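PDB 2X8R: glycosyl hydrolase from Aspergillus fumigatus, which probably cleaves bacterial peptidoglycan as a family 25 lysozyme, hydrolysing the beta-1,4 links between N-acetylmuramic acid and N-acetylglucosamine. Local coordinates for residues 50-53 with 57-60; 122-127 with 131-136. One frame throughout, in Å; residues are numbered along the deposited sequence.

Contact 1: 50-53 with 57-60; sequences GATK and LRGG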
loop_
_atom_site.group_PDB
_atom_site.type_symbol
_atom_site.label_atom_id
_atom_site.label_comp_id
_atom_site.label_asym_id
_atom_site.label_seq_id
_atom_site.Cartn_x
_atom_site.Cartn_y
_atom_site.Cartn_z
ATOM N N GLY A 50 9.188 4.766 -15.106
ATOM C CA GLY A 50 9.281 6.234 -14.986
ATOM C C GLY A 50 9.783 6.637 -13.601
ATOM O O GLY A 50 10.670 7.506 -13.466
ATOM N N ALA A 51 9.244 5.992 -12.561
ATOM C CA ALA A 51 9.660 6.302 -11.205
ATOM C C ALA A 51 11.134 5.959 -10.984
ATOM O O ALA A 51 11.848 6.692 -10.333
ATOM C CB ALA A 51 8.765 5.564 -10.175
ATOM N N THR A 52 11.589 4.860 -11.568
ATOM C CA THR A 52 12.955 4.414 -11.360
ATOM C C THR A 52 13.923 5.435 -11.968
ATOM O O THR A 52 14.900 5.820 -11.342
ATOM C CB THR A 52 13.188 3.071 -11.991
ATOM O OG1 THR A 52 12.264 2.143 -11.455
ATOM C CG2 THR A 52 14.607 2.535 -11.676
ATOM N N LYS A 53 13.606 5.879 -13.174
ATOM C CA LYS A 53 14.502 6.749 -13.922
ATOM C C LYS A 53 14.596 8.101 -13.228
ATOM O O LYS A 53 15.640 8.753 -13.251
ATOM C CB LYS A 53 13.997 6.912 -15.352
ATOM C CG LYS A 53 14.322 5.713 -16.253
ATOM C CD LYS A 53 13.858 6.007 -17.655
ATOM C CE LYS A 53 14.949 6.634 -18.484
ATOM N NZ LYS A 53 14.484 6.861 -19.896
ATOM N N LEU A 57 12.180 6.268 -4.731
ATOM C CA LEU A 57 11.876 4.980 -4.133
ATOM C C LEU A 57 10.486 4.570 -4.680
ATOM O O LEU A 57 9.601 5.422 -4.836
ATOM C CB LEU A 57 11.844 5.135 -2.617
ATOM C CG LEU A 57 13.192 5.350 -1.950
ATOM C CD1 LEU A 57 12.943 5.639 -0.489
ATOM C CD2 LEU A 57 14.042 4.124 -2.121
ATOM N N ARG A 58 10.268 3.292 -4.974
ATOM C CA ARG A 58 8.960 2.884 -5.481
ATOM C C ARG A 58 8.666 1.473 -5.068
ATOM O O ARG A 58 9.586 0.692 -4.818
ATOM C CB ARG A 58 8.837 3.043 -7.022
ATOM C CG ARG A 58 9.644 2.023 -7.835
ATOM C CD ARG A 58 11.131 2.367 -7.820
ATOM N NE ARG A 58 11.861 1.487 -8.744
ATOM C CZ ARG A 58 12.353 0.293 -8.398
ATOM N NH1 ARG A 58 12.197 -0.179 -7.158
ATOM N NH2 ARG A 58 12.968 -0.463 -9.317
ATOM N N GLY A 59 7.375 1.160 -4.983
ATOM C CA GLY A 59 6.936 -0.217 -4.733
ATOM C C GLY A 59 5.570 -0.408 -5.375
ATOM O O GLY A 59 4.945 0.571 -5.880
ATOM N N GLY A 60 5.128 -1.665 -5.442
ATOM C CA GLY A 60 3.812 -1.954 -6.033
ATOM C C GLY A 60 2.733 -2.056 -4.972
ATOM O O GLY A 60 3.042 -2.184 -3.773
#
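T52 and R58 show how one side-chain hydroxyl can tie the end of a helix to the start of the strand that follows it. The polar part of the contact rests on NE of R58, which donates to OG1 of T52 over 2.8 Å in a nearly straight bond, with an N-H...O angle of 173°. The hydroxyl lies at the edge of the guanidinium and almost exactly in its plane. NH2 of R58 adds a weak, bent second bond to the same OG1. A bend at chi2 (-76°) swings the far part of the arginine chain round so that NE faces the T52 hydroxyl. Beyond the pair, OG1 is also bonded to the carbonyl O of Y48 one turn earlier, while NH1 of R58 is held by T91, which limits rotation of the guanidinium.

The apolar part is small: the methyl CB of A51 meets CB of R58 at 4.0 Å, and both side chains also rest on V29 of strand 26-35. The arrangement is that of a helix-to-strand turn in a beta-alpha-beta unit, here strand 26-35, helix 44-53 and strand 57-63 of the TIM-barrel-like GH25 fold.

Contact 2: 122-127 with 131-136; sequences FVNEYH and SRWPMI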
loop_
_atom_site.group_PDB
_atom_site.type_symbol
_atom_site.label_atom_id
_atom_site.label_comp_id
_atom_site.label_asym_id
_atom_site.label_seq_id
_atom_site.Cartn_x
_atom_site.Cartn_y
_atom_site.Cartn_z
ATOM N N PHE A 122 -2.609 -13.472 3.176
ATOM C CA PHE A 122 -1.881 -12.585 2.262
ATOM C C PHE A 122 -0.522 -12.159 2.836
ATOM O O PHE A 122 0.524 -12.309 2.180
ATOM C CB PHE A 122 -2.704 -11.326 1.933
ATOM C CG PHE A 122 -2.080 -10.484 0.838
ATOM C CD1 PHE A 122 -1.004 -9.624 1.107
ATOM C CD2 PHE A 122 -2.542 -10.616 -0.482
ATOM C CE1 PHE A 122 -0.419 -8.860 0.078
ATOM C CE2 PHE A 122 -1.975 -9.870 -1.521
ATOM C CZ PHE A 122 -0.866 -8.985 -1.229
ATOM N N VAL A 123 -0.533 -11.604 4.043
ATOM C CA VAL A 123 0.702 -11.026 4.558
ATOM C C VAL A 123 1.742 -12.091 4.879
ATOM O O VAL A 123 2.941 -11.899 4.639
ATOM C CB VAL A 123 0.488 -10.004 5.736
ATOM C CG1 VAL A 123 -0.577 -8.990 5.373
ATOM C CG2 VAL A 123 0.136 -10.720 7.049
ATOM N N ASN A 124 1.289 -13.248 5.345
ATOM C CA ASN A 124 2.259 -14.321 5.595
ATOM C C ASN A 124 2.902 -14.828 4.311
ATOM O O ASN A 124 4.102 -15.095 4.293
ATOM C CB ASN A 124 1.568 -15.452 6.331
ATOM C CG ASN A 124 1.253 -15.080 7.759
ATOM O OD1 ASN A 124 1.803 -14.117 8.296
ATOM N ND2 ASN A 124 0.383 -15.842 8.388
ATOM N N GLU A 125 2.103 -15.008 3.254
ATOM C CA GLU A 125 2.658 -15.413 1.960
ATOM C C GLU A 125 3.678 -14.390 1.469
ATOM O O GLU A 125 4.762 -14.758 0.951
ATOM C CB GLU A 125 1.571 -15.706 0.906
ATOM C CG GLU A 125 2.142 -16.106 -0.478
ATOM C CD GLU A 125 2.877 -17.464 -0.497
ATOM O OE1 GLU A 125 2.632 -18.334 0.350
ATOM O OE2 GLU A 125 3.702 -17.659 -1.391
ATOM N N TYR A 126 3.336 -13.103 1.625
ATOM C CA TYR A 126 4.196 -12.037 1.155
ATOM C C TYR A 126 5.543 -12.104 1.890
ATOM O O TYR A 126 6.606 -12.023 1.285
ATOM C CB TYR A 126 3.546 -10.649 1.274
ATOM C CG TYR A 126 4.351 -9.627 0.531
ATOM C CD1 TYR A 126 4.102 -9.326 -0.831
ATOM C CD2 TYR A 126 5.413 -8.995 1.167
ATOM C CE1 TYR A 126 4.909 -8.386 -1.520
ATOM C CE2 TYR A 126 6.225 -8.071 0.472
ATOM C CZ TYR A 126 5.951 -7.787 -0.860
ATOM O OH TYR A 126 6.747 -6.924 -1.562
ATOM N N HIS A 127 5.470 -12.310 3.199
ATOM C CA HIS A 127 6.671 -12.374 4.032
ATOM C C HIS A 127 7.499 -13.620 3.710
ATOM O O HIS A 127 8.730 -13.555 3.673
ATOM C CB HIS A 127 6.283 -12.266 5.516
ATOM C CG HIS A 127 7.438 -12.452 6.455
ATOM N ND1 HIS A 127 8.283 -11.420 6.797
ATOM C CD2 HIS A 127 7.934 -13.561 7.052
ATOM C CE1 HIS A 127 9.233 -11.872 7.601
ATOM N NE2 HIS A 127 9.048 -13.168 7.763
ATOM N N SER A 131 10.823 -12.022 2.580
ATOM C CA SER A 131 11.415 -11.748 3.900
ATOM C C SER A 131 10.943 -10.432 4.524
ATOM O O SER A 131 11.367 -10.065 5.648
ATOM C CB SER A 131 12.957 -11.858 3.918
ATOM O OG SER A 131 13.587 -10.692 3.417
ATOM N N ARG A 132 10.041 -9.751 3.825
ATOM C CA ARG A 132 9.458 -8.483 4.312
ATOM C C ARG A 132 7.980 -8.644 4.609
ATOM O O ARG A 132 7.254 -9.339 3.850
ATOM C CB ARG A 132 9.668 -7.373 3.260
ATOM C CG ARG A 132 11.166 -6.944 3.050
ATOM C CD ARG A 132 11.890 -6.573 4.350
ATOM N NE ARG A 132 11.181 -5.458 4.946
ATOM C CZ ARG A 132 11.278 -4.194 4.562
ATOM N NH1 ARG A 132 12.115 -3.838 3.590
ATOM N NH2 ARG A 132 10.500 -3.293 5.139
ATOM N N TRP A 133 7.539 -8.017 5.719
ATOM C CA TRP A 133 6.109 -7.851 5.948
ATOM C C TRP A 133 5.639 -6.776 4.972
ATOM O O TRP A 133 6.254 -5.699 4.887
ATOM C CB TRP A 133 5.789 -7.434 7.417
ATOM C CG TRP A 133 6.211 -8.511 8.360
ATOM C CD1 TRP A 133 7.314 -8.502 9.166
ATOM C CD2 TRP A 133 5.608 -9.815 8.507
ATOM N NE1 TRP A 133 7.424 -9.717 9.827
ATOM C CE2 TRP A 133 6.398 -10.535 9.434
ATOM C CE3 TRP A 133 4.504 -10.452 7.920
ATOM C CZ2 TRP A 133 6.099 -11.844 9.812
ATOM C CZ3 TRP A 133 4.211 -11.780 8.302
ATOM C CH2 TRP A 133 4.994 -12.433 9.248
ATOM N N PRO A 134 4.521 -7.023 4.265
ATOM C CA PRO A 134 4.008 -5.965 3.387
ATOM C C PRO A 134 3.388 -4.806 4.177
ATOM O O PRO A 134 2.991 -5.005 5.333
ATOM C CB PRO A 134 2.896 -6.664 2.600
ATOM C CG PRO A 134 2.442 -7.793 3.489
ATOM C CD PRO A 134 3.640 -8.221 4.300
ATOM N N MET A 135 3.259 -3.620 3.558
ATOM C CA MET A 135 2.501 -2.529 4.202
ATOM C C MET A 135 1.006 -2.834 4.076
ATOM O O MET A 135 0.614 -3.538 3.117
ATOM C CB MET A 135 2.824 -1.186 3.565
ATOM C CG MET A 135 4.321 -1.064 3.371
ATOM S SD MET A 135 4.857 0.666 3.111
ATOM C CE MET A 135 4.264 0.846 1.461
ATOM N N ILE A 136 0.206 -2.427 5.060
ATOM C CA ILE A 136 -1.242 -2.583 4.977
ATOM C C ILE A 136 -1.828 -1.181 4.849
ATOM O O ILE A 136 -1.577 -0.307 5.710
ATOM C CB ILE A 136 -1.837 -3.325 6.219
ATOM C CG1 ILE A 136 -1.418 -4.822 6.176
ATOM C CG2 ILE A 136 -3.376 -3.107 6.321
ATOM C CD1 ILE A 136 -1.861 -5.642 7.437
#
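H127 and S131 bring the two backbones closest, their CA atoms 4.8 Å apart where the N-H of S131 bonds to the carbonyl O of H127, and from there the chain, turned by the positive phi of S131, runs back beside the helix until P134 faces V123. CA of H127 also makes a C-H...O contact with the carbonyl O of R132, at 3.1 Å.

The H127 imidazole makes an offset stack on the six-membered ring of W133, centroids 3.8 Å apart and planes only 10° from parallel. CB of H127 lies over the same benzene ring in a CH-pi contact. With CG of H127 anti to the backbone N (chi1 175°), the imidazole is inserted between W133 on one face and CA of S131 on the other. OD1 of N124 approaches the indole at its edge, 3.4 Å from CZ3, the amide steeply inclined to the ring.

Deeper in, P134 serves two helix residues: its CG presses on CB of V123 at 3.7 Å, and its CB lies over the face of the Y126 ring, 4.1 Å from the centroid. The carbonyl O of R132 meets that ring in plane at the CD2 edge. CG1 of V123 reaches on to CD1 of I136.

The Y126 hydroxyl is bonded to G83 and G94, and the R132 guanidinium to L207 of helix 201-209. Helix 112-130 touches helix 71-79 through F122 and Y126, and lies against the chain leading into strand 135-138, which sits between strands 95-97 and 159-162 in the sheet.

Read from the N terminus, the chain illustrates a repeated theme of alpha/beta barrels: a helix ends, turns tightly and hands over to a parallel strand. Contact 1 closes the three-residue link between helix 44-53 and strand 57-63; contact 2, later, spans the last turn of helix 112-130, with the short loop 131-134 before strand 135-138 forming most of its second segment. The two loops follow in series and neither encloses nor crosses the other. Their centres lie about 19 Å apart, and they do not touch, yet both reach one sheet, in which strand 95-97 pairs with both 57-63 and 135-138. Each contact therefore fastens a different helix to the same curved sheet.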